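Local coordinates for fructosyl amine: oxygen oxidoreductase (Aspergillus fumigatus, PDB 3DJE), which oxidatively deglycates fructosyl amino acids as an FAD-dependent amadoriase of the MSOX/MTOX family, here holding a thio-fructose substrate analogue, at residues A[237-242]-A[330-335]. Numbering follows the deposited sequence.
Sequences TLVHIA and SFARIC. With FAD (flavin-adenine dinucleotide), chain C.
Phe-331 turns its CG away from its own backbone N (chi1 179°) while His-240 keeps its CG beside the backbone N (chi1 -65°), and both rings leave the same face of the antiparallel strand pair next to each other. The edge of Phe-331 meets the face of His-240 in a T-shaped stack, with planes at 61° and CD2 of Phe-331 over the centre of the imidazole, 3.9 Å from His-240 NE2. Leu-238 extends this row: its CD1 touches CE2 of Phe-331 at 3.9 Å, and its CD2 lies as close to CG of Arg-333. From there the arginine chain runs out extended to NE, and Cys-335 CB lies over one face of its guanidinium, toward the rim; NH1 is gripped by the carbonyls of Ser-46 and Asn-49.

Backbone bonds hold the strands together. Leu-238 and Arg-333 form a hydrogen-bonded pair: Leu-238 N gives to Arg-333 O at 3.1 Å and Arg-333 N to Leu-238 O at 3.0 Å. Further along, His-240 N donates to Phe-331 O, and Ser-330 N reaches His-240 O at 2.8 Å.

At the other end Cys-335 carries the cofactor: its SG is covalently bonded to C8M of FAD at 1.7 Å, the 8α-S-cysteinyl flavin link known from the MSOX family. This strand pair thus runs right up to the dimethylbenzene edge of the flavin.

On the opposite face, Val-239 CG1 packs on Ala-332 CB at 4.0 Å, and helix 307-320 closes over Thr-237, Val-239 and Ile-241. Strand 274-289 flanks 237-242 on its other side, supplying Glu-274 to His-240 ND1 and Asp-279 to Thr-237 OG1, so 232-242 runs between strands 274-289 and 331-339.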
loop_
_atom_site.group_PDB
_atom_site.type_symbol
_atom_site.label_atom_id
_atom_site.label_comp_id
_atom_site.label_asym_id
_atom_site.label_seq_id
_atom_site.Cartn_x
_atom_site.Cartn_y
_atom_site.Cartn_z
ATOM N N THR A 237 -10.854 -1.158 2.255
ATOM C CA THR A 237 -11.934 -1.604 1.418
ATOM C C THR A 237 -11.946 -0.797 0.120
ATOM O O THR A 237 -11.671 0.404 0.114
ATOM C CB THR A 237 -13.291 -1.451 2.175
ATOM O OG1 THR A 237 -13.268 -0.245 2.959
ATOM C CG2 THR A 237 -13.479 -2.618 3.115
ATOM N N LEU A 238 -12.236 -1.472 -0.987
ATOM C CA LEU A 238 -12.309 -0.817 -2.290
ATOM C C LEU A 238 -13.401 -1.447 -3.152
ATOM O O LEU A 238 -13.705 -2.649 -3.023
ATOM C CB LEU A 238 -10.946 -0.884 -3.011
ATOM C CG LEU A 238 -10.474 -2.243 -3.560
ATOM C CD1 LEU A 238 -10.946 -2.527 -4.985
ATOM C CD2 LEU A 238 -8.935 -2.358 -3.475
ATOM N N VAL A 239 -13.979 -0.628 -4.026
ATOM C CA VAL A 239 -14.956 -1.092 -5.014
ATOM C C VAL A 239 -14.645 -0.459 -6.370
ATOM O O VAL A 239 -13.943 0.550 -6.431
ATOM C CB VAL A 239 -16.436 -0.743 -4.615
ATOM C CG1 VAL A 239 -16.754 -1.243 -3.219
ATOM C CG2 VAL A 239 -16.714 0.765 -4.750
ATOM N N HIS A 240 -15.165 -1.062 -7.436
ATOM C CA HIS A 240 -15.208 -0.443 -8.764
ATOM C C HIS A 240 -16.668 -0.239 -9.191
ATOM O O HIS A 240 -17.526 -1.077 -8.898
ATOM C CB HIS A 240 -14.572 -1.361 -9.805
ATOM C CG HIS A 240 -13.100 -1.602 -9.618
ATOM N ND1 HIS A 240 -12.335 -2.236 -10.574
ATOM C CD2 HIS A 240 -12.252 -1.277 -8.610
ATOM C CE1 HIS A 240 -11.082 -2.318 -10.150
ATOM N NE2 HIS A 240 -11.003 -1.732 -8.968
ATOM N N ILE A 241 -16.911 0.849 -9.910
ATOM C CA ILE A 241 -18.154 1.057 -10.665
ATOM C C ILE A 241 -17.815 1.166 -12.157
ATOM O O ILE A 241 -16.970 1.970 -12.537
ATOM C CB ILE A 241 -18.900 2.314 -10.163
ATOM C CG1 ILE A 241 -19.474 2.029 -8.777
ATOM C CG2 ILE A 241 -20.026 2.755 -11.146
ATOM C CD1 ILE A 241 -20.054 3.248 -8.074
ATOM N N ALA A 242 -18.465 0.343 -12.987
ATOM C CA ALA A 242 -18.227 0.362 -14.438
ATOM C C ALA A 242 -19.098 1.392 -15.141
ATOM O O ALA A 242 -20.334 1.300 -15.109
ATOM C CB ALA A 242 -18.459 -1.014 -15.051
ATOM N N SER A 330 -19.055 -3.314 -9.717
ATOM C CA SER A 330 -18.602 -4.344 -10.661
ATOM C C SER A 330 -17.504 -5.224 -10.053
ATOM O O SER A 330 -17.199 -6.298 -10.581
ATOM C CB SER A 330 -18.079 -3.703 -11.938
ATOM O OG SER A 330 -17.015 -2.826 -11.623
ATOM N N PHE A 331 -16.899 -4.742 -8.963
ATOM C CA PHE A 331 -15.822 -5.443 -8.266
ATOM C C PHE A 331 -15.712 -4.858 -6.861
ATOM O O PHE A 331 -15.973 -3.672 -6.658
ATOM C CB PHE A 331 -14.492 -5.281 -9.028
ATOM C CG PHE A 331 -13.314 -5.958 -8.356
ATOM C CD1 PHE A 331 -13.216 -7.342 -8.328
ATOM C CD2 PHE A 331 -12.308 -5.200 -7.750
ATOM C CE1 PHE A 331 -12.130 -7.988 -7.697
ATOM C CE2 PHE A 331 -11.232 -5.821 -7.119
ATOM C CZ PHE A 331 -11.139 -7.215 -7.090
ATOM N N ALA A 332 -15.332 -5.702 -5.907
ATOM C CA ALA A 332 -15.082 -5.274 -4.528
ATOM C C ALA A 332 -14.106 -6.208 -3.843
ATOM O O ALA A 332 -14.159 -7.431 -4.037
ATOM C CB ALA A 332 -16.391 -5.219 -3.731
ATOM N N ARG A 333 -13.224 -5.647 -3.021
ATOM C CA ARG A 333 -12.353 -6.479 -2.199
ATOM C C ARG A 333 -11.815 -5.765 -0.978
ATOM O O ARG A 333 -11.801 -4.533 -0.908
ATOM C CB ARG A 333 -11.178 -7.046 -3.004
ATOM C CG ARG A 333 -9.992 -6.095 -3.206
ATOM C CD ARG A 333 -8.863 -6.940 -3.724
ATOM N NE ARG A 333 -7.635 -6.230 -4.111
ATOM C CZ ARG A 333 -6.483 -6.343 -3.451
ATOM N NH1 ARG A 333 -5.398 -5.737 -3.907
ATOM N NH2 ARG A 333 -6.411 -7.071 -2.337
ATOM N N ILE A 334 -11.360 -6.566 -0.026
ATOM C CA ILE A 334 -10.526 -6.048 1.060
ATOM C C ILE A 334 -9.037 -6.135 0.655
ATOM O O ILE A 334 -8.636 -6.978 -0.170
ATOM C CB ILE A 334 -10.817 -6.744 2.399
ATOM C CG1 ILE A 334 -10.399 -8.219 2.363
ATOM C CG2 ILE A 334 -12.340 -6.599 2.741
ATOM C CD1 ILE A 334 -10.555 -8.943 3.719
ATOM N N CYS A 335 -8.243 -5.248 1.240
ATOM C CA CYS A 335 -6.866 -5.043 0.844
ATOM C C CYS A 335 -6.060 -4.822 2.124
ATOM O O CYS A 335 -6.415 -3.954 2.935
ATOM C CB CYS A 335 -6.847 -3.787 -0.035
ATOM S SG CYS A 335 -5.239 -3.097 -0.430
HETATM P PA FAD C . 2.085 -6.660 -0.637
HETATM O O1A FAD C . 2.244 -5.928 -1.898
HETATM O O2A FAD C . 0.702 -6.911 -0.125
HETATM O O5B FAD C . 2.879 -8.010 -0.857
HETATM C C5B FAD C . 2.880 -9.077 0.096
HETATM C C4B FAD C . 3.186 -10.363 -0.682
HETATM O O4B FAD C . 3.399 -11.342 0.352
HETATM C C3B FAD C . 1.911 -10.782 -1.452
HETATM O O3B FAD C . 2.161 -10.861 -2.865
HETATM C C2B FAD C . 1.613 -12.162 -0.842
HETATM O O2B FAD C . 1.137 -13.120 -1.838
HETATM C C1B FAD C . 2.983 -12.545 -0.217
HETATM N N9A FAD C . 2.758 -13.688 0.721
HETATM C C8A FAD C . 1.739 -13.880 1.585
HETATM N N7A FAD C . 1.901 -15.074 2.192
HETATM C C5A FAD C . 3.021 -15.630 1.707
HETATM C C6A FAD C . 3.680 -16.843 1.936
HETATM N N6A FAD C . 3.169 -17.739 2.813
HETATM N N1A FAD C . 4.818 -17.100 1.262
HETATM C C2A FAD C . 5.324 -16.223 0.386
HETATM N N3A FAD C . 4.717 -15.058 0.139
HETATM C C4A FAD C . 3.569 -14.748 0.788
HETATM N N1 FAD C . -0.067 3.124 -1.034
HETATM C C2 FAD C . 0.283 4.256 -1.768
HETATM O O2 FAD C . 1.456 4.619 -1.872
HETATM N N3 FAD C . -0.725 4.993 -2.392
HETATM C C4 FAD C . -2.065 4.636 -2.290
HETATM O O4 FAD C . -2.931 5.312 -2.859
HETATM C C4X FAD C . -2.405 3.505 -1.531
HETATM N N5 FAD C . -3.739 3.129 -1.394
HETATM C C5X FAD C . -4.047 1.912 -0.792
HETATM C C6 FAD C . -5.360 1.454 -0.851
HETATM C C7 FAD C . -5.696 0.222 -0.302
HETATM C C7M FAD C . -7.164 -0.220 -0.376
HETATM C C8 FAD C . -4.714 -0.573 0.288
HETATM C C8M FAD C . -5.078 -1.976 0.828
HETATM C C9 FAD C . -3.390 -0.113 0.329
HETATM C C9A FAD C . -3.047 1.127 -0.222
HETATM N N10 FAD C . -1.728 1.621 -0.184
HETATM C C10 FAD C . -1.400 2.763 -0.915
HETATM C "C1'" FAD C . -0.694 0.934 0.602
HETATM C "C2'" FAD C . 0.113 0.001 -0.301
HETATM O "O2'" FAD C . -0.775 -0.698 -1.201
HETATM C "C3'" FAD C . 0.886 -0.990 0.564
HETATM O "O3'" FAD C . 1.545 -0.273 1.629
HETATM C "C4'" FAD C . 1.964 -1.735 -0.230
HETATM O "O4'" FAD C . 1.468 -2.209 -1.481
HETATM C "C5'" FAD C . 2.454 -2.927 0.601
HETATM O "O5'" FAD C . 3.507 -3.605 -0.104
HETATM P P FAD C . 4.149 -4.941 0.506
HETATM O O1P FAD C . 4.587 -4.673 1.908
HETATM O O2P FAD C . 5.117 -5.416 -0.505
HETATM O O3P FAD C . 2.935 -5.993 0.559
#